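Local coordinates for putative phosphomannomutase (Thermus thermophilus, PDB 1TUO), which probably acts as a magnesium-dependent phosphosugar mutase of the phosphohexose mutase family, moving a phosphate group between positions on its sugar substrate, at residues F265-L276 with F370-H381. Numbering follows the deposited sequence.
Sequences FNPHQVLTTLAL and FKEVEALTGLTH
The helical segments 267-276 and 370-377 cross at 75° with their axes 9.3 Å apart, their backbones nearest where T273 faces F370. F370 CG stands anti to the backbone N (chi1 -173°), which carries the ring against the first turns of the other helix. Q269 CG sits squarely over one face, 3.6 Å from the ring centroid in a CH-pi contact, while T272 OG1 meets the ring edge in its plane, 3.4 Å from F370 CE1. That hydroxyl and T273 OG1 bond back to H268 O and Q269 O, an example of how helix hydroxyls satisfied by their own carbonyls can pack beside an aromatic ring. With an alanine in place of F370, the Q269 methylene would probably lose the aromatic face it rests on, leaving a gap beside the T272 and T273 hydroxyls. Farther along, L276 CD2 packs on V373 CG2 at 3.8 Å and L276 CD1 on L376 CD1 at 3.6 Å.

At the helix start, N266 and Q269 form a capping box. OD1 of N266 takes the Q269 backbone N-H, and Q269 OE1 accepts from N266 N (2.9 Å), fixing the chain whose CG rests on F370. N266 ND2 donates to H381 NE2 (3.1 Å, 166°). This donor lies in the imidazole plane, although the amide stands nearly perpendicular to the ring; with ND1 bonded to E444, both H381 ring nitrogens are engaged.

The two helices belong to the third alpha/beta/alpha domain, where helix 296-304 packs against L276 and F370. Beyond helix 366-377, H381 leads into strand 382-386 of the C-terminal domain, so its bond to N266 lies near the junction of the two domains.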
ATOM      1  N   PHE A 265      14.743  -4.848  -4.128  1.00 20.64           N
ATOM      2  CA  PHE A 265      14.780  -4.683  -2.672  1.00 20.36           C
ATOM      3  C   PHE A 265      13.306  -4.841  -2.285  1.00 20.71           C
ATOM      4  O   PHE A 265      12.501  -3.919  -2.477  1.00 20.41           O
ATOM      5  CB  PHE A 265      15.307  -3.276  -2.359  1.00 21.73           C
ATOM      6  CG  PHE A 265      15.711  -3.060  -0.923  1.00 21.15           C
ATOM      7  CD1 PHE A 265      16.871  -3.637  -0.407  1.00 22.81           C
ATOM      8  CD2 PHE A 265      14.965  -2.219  -0.107  1.00 20.97           C
ATOM      9  CE1 PHE A 265      17.279  -3.368   0.900  1.00 23.57           C
ATOM     10  CE2 PHE A 265      15.365  -1.945   1.196  1.00 23.06           C
ATOM     11  CZ  PHE A 265      16.527  -2.519   1.702  1.00 22.10           C
ATOM     12  N   ASN A 266      12.957  -6.005  -1.740  1.00 20.68           N
ATOM     13  CA  ASN A 266      11.567  -6.325  -1.414  1.00 19.83           C
ATOM     14  C   ASN A 266      10.921  -5.671  -0.191  1.00 20.79           C
ATOM     15  O   ASN A 266      11.589  -5.037   0.621  1.00 19.37           O
ATOM     16  CB  ASN A 266      11.387  -7.854  -1.347  1.00 21.13           C
ATOM     17  CG  ASN A 266      11.980  -8.467  -0.096  1.00 20.44           C
ATOM     18  OD1 ASN A 266      11.930  -7.877   0.981  1.00 20.72           O
ATOM     19  ND2 ASN A 266      12.519  -9.676  -0.228  1.00 22.20           N
ATOM     20  N   PRO A 267       9.588  -5.811  -0.060  1.00 20.03           N
ATOM     21  CA  PRO A 267       8.828  -5.238   1.054  1.00 20.61           C
ATOM     22  C   PRO A 267       9.333  -5.564   2.452  1.00 19.98           C
ATOM     23  O   PRO A 267       9.232  -4.732   3.352  1.00 18.82           O
ATOM     24  CB  PRO A 267       7.424  -5.772   0.814  1.00 21.06           C
ATOM     25  CG  PRO A 267       7.346  -5.763  -0.686  1.00 22.16           C
ATOM     26  CD  PRO A 267       8.671  -6.380  -1.068  1.00 21.38           C
ATOM     27  N   HIS A 268       9.853  -6.772   2.634  1.00 19.55           N
ATOM     28  CA  HIS A 268      10.367  -7.200   3.933  1.00 19.99           C
ATOM     29  C   HIS A 268      11.622  -6.401   4.245  1.00 18.57           C
ATOM     30  O   HIS A 268      11.849  -5.994   5.385  1.00 20.74           O
ATOM     31  CB  HIS A 268      10.697  -8.693   3.894  1.00 20.43           C
ATOM     32  CG  HIS A 268       9.549  -9.546   3.448  1.00 22.68           C
ATOM     33  ND1 HIS A 268       8.492  -9.865   4.274  1.00 22.09           N
ATOM     34  CD2 HIS A 268       9.272 -10.107   2.247  1.00 22.44           C
ATOM     35  CE1 HIS A 268       7.612 -10.585   3.599  1.00 25.10           C
ATOM     36  NE2 HIS A 268       8.061 -10.745   2.367  1.00 25.09           N
ATOM     37  N   GLN A 269      12.434  -6.179   3.216  1.00 19.45           N
ATOM     38  CA  GLN A 269      13.658  -5.414   3.376  1.00 18.33           C
ATOM     39  C   GLN A 269      13.306  -3.955   3.637  1.00 19.00           C
ATOM     40  O   GLN A 269      13.894  -3.314   4.503  1.00 19.44           O
ATOM     41  CB  GLN A 269      14.525  -5.546   2.127  1.00 18.99           C
ATOM     42  CG  GLN A 269      15.086  -6.962   1.941  1.00 19.84           C
ATOM     43  CD  GLN A 269      15.807  -7.142   0.619  1.00 19.64           C
ATOM     44  OE1 GLN A 269      15.178  -7.226  -0.434  1.00 21.51           O
ATOM     45  NE2 GLN A 269      17.133  -7.199   0.666  1.00 21.72           N
ATOM     46  N   VAL A 270      12.334  -3.433   2.901  1.00 17.90           N
ATOM     47  CA  VAL A 270      11.935  -2.046   3.108  1.00 17.45           C
ATOM     48  C   VAL A 270      11.370  -1.845   4.502  1.00 16.56           C
ATOM     49  O   VAL A 270      11.764  -0.922   5.217  1.00 16.77           O
ATOM     50  CB  VAL A 270      10.871  -1.607   2.089  1.00 18.07           C
ATOM     51  CG1 VAL A 270      10.206  -0.299   2.543  1.00 19.56           C
ATOM     52  CG2 VAL A 270      11.509  -1.429   0.733  1.00 20.07           C
ATOM     53  N   LEU A 271      10.440  -2.715   4.890  1.00 17.31           N
ATOM     54  CA  LEU A 271       9.802  -2.597   6.194  1.00 17.68           C
ATOM     55  C   LEU A 271      10.783  -2.673   7.357  1.00 18.16           C
ATOM     56  O   LEU A 271      10.747  -1.834   8.259  1.00 17.87           O
ATOM     57  CB  LEU A 271       8.731  -3.678   6.362  1.00 18.00           C
ATOM     58  CG  LEU A 271       7.996  -3.665   7.701  1.00 19.02           C
ATOM     59  CD1 LEU A 271       7.261  -2.338   7.900  1.00 19.12           C
ATOM     60  CD2 LEU A 271       7.016  -4.836   7.731  1.00 21.27           C
ATOM     61  N   THR A 272      11.660  -3.673   7.345  1.00 17.41           N
ATOM     62  CA  THR A 272      12.622  -3.811   8.436  1.00 18.30           C
ATOM     63  C   THR A 272      13.664  -2.696   8.445  1.00 18.66           C
ATOM     64  O   THR A 272      14.072  -2.233   9.514  1.00 19.58           O
ATOM     65  CB  THR A 272      13.335  -5.187   8.390  1.00 18.30           C
ATOM     66  OG1 THR A 272      13.992  -5.360   7.130  1.00 18.11           O
ATOM     67  CG2 THR A 272      12.325  -6.299   8.593  1.00 19.61           C
ATOM     68  N   THR A 273      14.094  -2.264   7.264  1.00 18.37           N
ATOM     69  CA  THR A 273      15.079  -1.188   7.170  1.00 19.66           C
ATOM     70  C   THR A 273      14.475   0.090   7.757  1.00 20.33           C
ATOM     71  O   THR A 273      15.130   0.799   8.515  1.00 20.04           O
ATOM     72  CB  THR A 273      15.496  -0.924   5.701  1.00 20.68           C
ATOM     73  OG1 THR A 273      16.191  -2.072   5.184  1.00 21.69           O
ATOM     74  CG2 THR A 273      16.413   0.289   5.614  1.00 21.66           C
ATOM     75  N   LEU A 274      13.219   0.371   7.419  1.00 19.85           N
ATOM     76  CA  LEU A 274      12.561   1.569   7.936  1.00 19.63           C
ATOM     77  C   LEU A 274      12.211   1.418   9.412  1.00 20.01           C
ATOM     78  O   LEU A 274      12.210   2.395  10.159  1.00 20.18           O
ATOM     79  CB  LEU A 274      11.302   1.895   7.116  1.00 18.71           C
ATOM     80  CG  LEU A 274      11.581   2.446   5.710  1.00 17.46           C
ATOM     81  CD1 LEU A 274      10.261   2.814   5.035  1.00 20.34           C
ATOM     82  CD2 LEU A 274      12.494   3.676   5.791  1.00 20.74           C
ATOM     83  N   ALA A 275      11.923   0.196   9.850  1.00 19.41           N
ATOM     84  CA  ALA A 275      11.608  -0.006  11.259  1.00 18.73           C
ATOM     85  C   ALA A 275      12.863   0.304  12.070  1.00 19.59           C
ATOM     86  O   ALA A 275      12.798   0.963  13.106  1.00 19.59           O
ATOM     87  CB  ALA A 275      11.163  -1.447  11.517  1.00 19.58           C
ATOM     88  N   LEU A 276      14.007  -0.163  11.581  1.00 18.81           N
ATOM     89  CA  LEU A 276      15.272   0.065  12.273  1.00 20.11           C
ATOM     90  C   LEU A 276      15.602   1.550  12.315  1.00 20.36           C
ATOM     91  O   LEU A 276      15.965   2.082  13.357  1.00 21.84           O
ATOM     92  CB  LEU A 276      16.410  -0.677  11.571  1.00 20.28           C
ATOM     93  CG  LEU A 276      17.811  -0.473  12.160  1.00 20.48           C
ATOM     94  CD1 LEU A 276      17.840  -0.969  13.599  1.00 19.76           C
ATOM     95  CD2 LEU A 276      18.827  -1.239  11.323  1.00 21.25           C
ATOM     96  N   PHE A 370      20.192  -2.700   5.061  1.00 21.96           N
ATOM     97  CA  PHE A 370      19.597  -3.998   5.311  1.00 21.06           C
ATOM     98  C   PHE A 370      20.634  -4.983   5.846  1.00 21.89           C
ATOM     99  O   PHE A 370      20.301  -5.850   6.651  1.00 23.60           O
ATOM    100  CB  PHE A 370      18.940  -4.563   4.052  1.00 21.00           C
ATOM    101  CG  PHE A 370      18.178  -5.826   4.312  1.00 19.22           C
ATOM    102  CD1 PHE A 370      17.062  -5.816   5.144  1.00 20.95           C
ATOM    103  CD2 PHE A 370      18.623  -7.039   3.800  1.00 19.52           C
ATOM    104  CE1 PHE A 370      16.403  -6.994   5.468  1.00 21.77           C
ATOM    105  CE2 PHE A 370      17.975  -8.225   4.116  1.00 20.25           C
ATOM    106  CZ  PHE A 370      16.865  -8.206   4.952  1.00 20.83           C
ATOM    107  N   LYS A 371      21.886  -4.846   5.411  1.00 21.76           N
ATOM    108  CA  LYS A 371      22.957  -5.724   5.888  1.00 23.48           C
ATOM    109  C   LYS A 371      23.089  -5.523   7.396  1.00 22.98           C
ATOM    110  O   LYS A 371      23.411  -6.453   8.134  1.00 22.46           O
ATOM    111  CB  LYS A 371      24.283  -5.373   5.209  1.00 24.26           C
ATOM    112  CG  LYS A 371      24.298  -5.579   3.704  1.00 29.78           C
ATOM    113  CD  LYS A 371      24.204  -7.044   3.326  1.00 32.69           C
ATOM    114  CE  LYS A 371      24.248  -7.216   1.810  1.00 36.57           C
ATOM    115  NZ  LYS A 371      24.209  -8.651   1.398  1.00 38.47           N
ATOM    116  N   GLU A 372      22.833  -4.294   7.840  1.00 22.31           N
ATOM    117  CA  GLU A 372      22.895  -3.950   9.254  1.00 22.63           C
ATOM    118  C   GLU A 372      21.704  -4.600   9.957  1.00 22.20           C
ATOM    119  O   GLU A 372      21.797  -5.012  11.115  1.00 22.15           O
ATOM    120  CB  GLU A 372      22.861  -2.425   9.421  1.00 23.56           C
ATOM    121  CG  GLU A 372      22.768  -1.916  10.857  1.00 23.90           C
ATOM    122  CD  GLU A 372      24.058  -2.070  11.659  1.00 26.39           C
ATOM    123  OE1 GLU A 372      25.155  -2.145  11.060  1.00 27.07           O
ATOM    124  OE2 GLU A 372      23.966  -2.090  12.903  1.00 26.47           O
ATOM    125  N   VAL A 373      20.577  -4.692   9.259  1.00 21.33           N
ATOM    126  CA  VAL A 373      19.412  -5.342   9.837  1.00 20.77           C
ATOM    127  C   VAL A 373      19.774  -6.810  10.047  1.00 20.30           C
ATOM    128  O   VAL A 373      19.487  -7.386  11.093  1.00 21.65           O
ATOM    129  CB  VAL A 373      18.183  -5.266   8.897  1.00 19.81           C
ATOM    130  CG1 VAL A 373      17.081  -6.192   9.393  1.00 21.35           C
ATOM    131  CG2 VAL A 373      17.670  -3.831   8.831  1.00 20.58           C
ATOM    132  N   GLU A 374      20.404  -7.410   9.045  1.00 19.72           N
ATOM    133  CA  GLU A 374      20.788  -8.813   9.154  1.00 21.54           C
ATOM    134  C   GLU A 374      21.801  -9.035  10.275  1.00 21.49           C
ATOM    135  O   GLU A 374      21.755 -10.049  10.968  1.00 21.38           O
ATOM    136  CB  GLU A 374      21.328  -9.316   7.809  1.00 23.09           C
ATOM    137  CG  GLU A 374      20.206  -9.675   6.832  1.00 26.57           C
ATOM    138  CD  GLU A 374      20.689 -10.022   5.436  1.00 27.30           C
ATOM    139  OE1 GLU A 374      20.065 -10.902   4.803  1.00 30.47           O
ATOM    140  OE2 GLU A 374      21.671  -9.412   4.962  1.00 28.96           O
ATOM    141  N   ALA A 375      22.699  -8.073  10.467  1.00 22.73           N
ATOM    142  CA  ALA A 375      23.704  -8.186  11.523  1.00 21.68           C
ATOM    143  C   ALA A 375      23.051  -8.104  12.903  1.00 22.09           C
ATOM    144  O   ALA A 375      23.345  -8.906  13.789  1.00 23.39           O
ATOM    145  CB  ALA A 375      24.749  -7.078  11.375  1.00 21.58           C
ATOM    146  N   LEU A 376      22.170  -7.127  13.082  1.00 20.69           N
ATOM    147  CA  LEU A 376      21.489  -6.943  14.358  1.00 21.71           C
ATOM    148  C   LEU A 376      20.517  -8.071  14.708  1.00 21.70           C
ATOM    149  O   LEU A 376      20.267  -8.333  15.884  1.00 23.41           O
ATOM    150  CB  LEU A 376      20.745  -5.601  14.362  1.00 21.01           C
ATOM    151  CG  LEU A 376      21.619  -4.349  14.245  1.00 20.91           C
ATOM    152  CD1 LEU A 376      20.733  -3.104  14.138  1.00 22.37           C
ATOM    153  CD2 LEU A 376      22.544  -4.250  15.467  1.00 21.38           C
ATOM    154  N   THR A 377      19.952  -8.725  13.696  1.00 21.94           N
ATOM    155  CA  THR A 377      19.009  -9.819  13.941  1.00 21.42           C
ATOM    156  C   THR A 377      19.714 -11.166  13.971  1.00 22.81           C
ATOM    157  O   THR A 377      19.214 -12.119  14.569  1.00 23.61           O
ATOM    158  CB  THR A 377      17.913  -9.911  12.851  1.00 21.28           C
ATOM    159  OG1 THR A 377      18.525 -10.075  11.566  1.00 21.31           O
ATOM    160  CG2 THR A 377      17.049  -8.662  12.848  1.00 19.73           C
ATOM    161  N   GLY A 378      20.867 -11.240  13.315  1.00 22.66           N
ATOM    162  CA  GLY A 378      21.615 -12.482  13.264  1.00 23.18           C
ATOM    163  C   GLY A 378      20.988 -13.448  12.277  1.00 23.38           C
ATOM    164  O   GLY A 378      21.259 -14.647  12.303  1.00 22.78           O
ATOM    165  N   LEU A 379      20.141 -12.918  11.400  1.00 23.01           N
ATOM    166  CA  LEU A 379      19.451 -13.737  10.408  1.00 24.75           C
ATOM    167  C   LEU A 379      19.679 -13.244   8.986  1.00 25.67           C
ATOM    168  O   LEU A 379      19.916 -12.055   8.762  1.00 26.84           O
ATOM    169  CB  LEU A 379      17.946 -13.727  10.686  1.00 25.20           C
ATOM    170  CG  LEU A 379      17.462 -14.235  12.047  1.00 25.87           C
ATOM    171  CD1 LEU A 379      15.975 -13.939  12.197  1.00 26.57           C
ATOM    172  CD2 LEU A 379      17.733 -15.731  12.161  1.00 26.35           C
ATOM    173  N   THR A 380      19.612 -14.168   8.031  1.00 25.54           N
ATOM    174  CA  THR A 380      19.756 -13.837   6.619  1.00 27.44           C
ATOM    175  C   THR A 380      18.348 -13.968   6.041  1.00 26.69           C
ATOM    176  O   THR A 380      17.566 -14.804   6.494  1.00 27.23           O
ATOM    177  CB  THR A 380      20.710 -14.812   5.896  1.00 29.30           C
ATOM    178  OG1 THR A 380      22.034 -14.669   6.432  1.00 32.74           O
ATOM    179  CG2 THR A 380      20.737 -14.521   4.405  1.00 31.61           C
ATOM    180  N   HIS A 381      18.029 -13.150   5.044  1.00 26.88           N
ATOM    181  CA  HIS A 381      16.699 -13.146   4.452  1.00 25.59           C
ATOM    182  C   HIS A 381      16.623 -13.466   2.968  1.00 25.77           C
ATOM    183  O   HIS A 381      17.409 -12.962   2.168  1.00 26.49           O
ATOM    184  CB  HIS A 381      16.048 -11.774   4.680  1.00 25.06           C
ATOM    185  CG  HIS A 381      14.787 -11.562   3.900  1.00 24.47           C
ATOM    186  ND1 HIS A 381      13.556 -12.004   4.335  1.00 24.31           N
ATOM    187  CD2 HIS A 381      14.572 -10.975   2.698  1.00 24.67           C
ATOM    188  CE1 HIS A 381      12.637 -11.698   3.437  1.00 24.18           C
ATOM    189  NE2 HIS A 381      13.228 -11.073   2.432  1.00 23.58           N
TER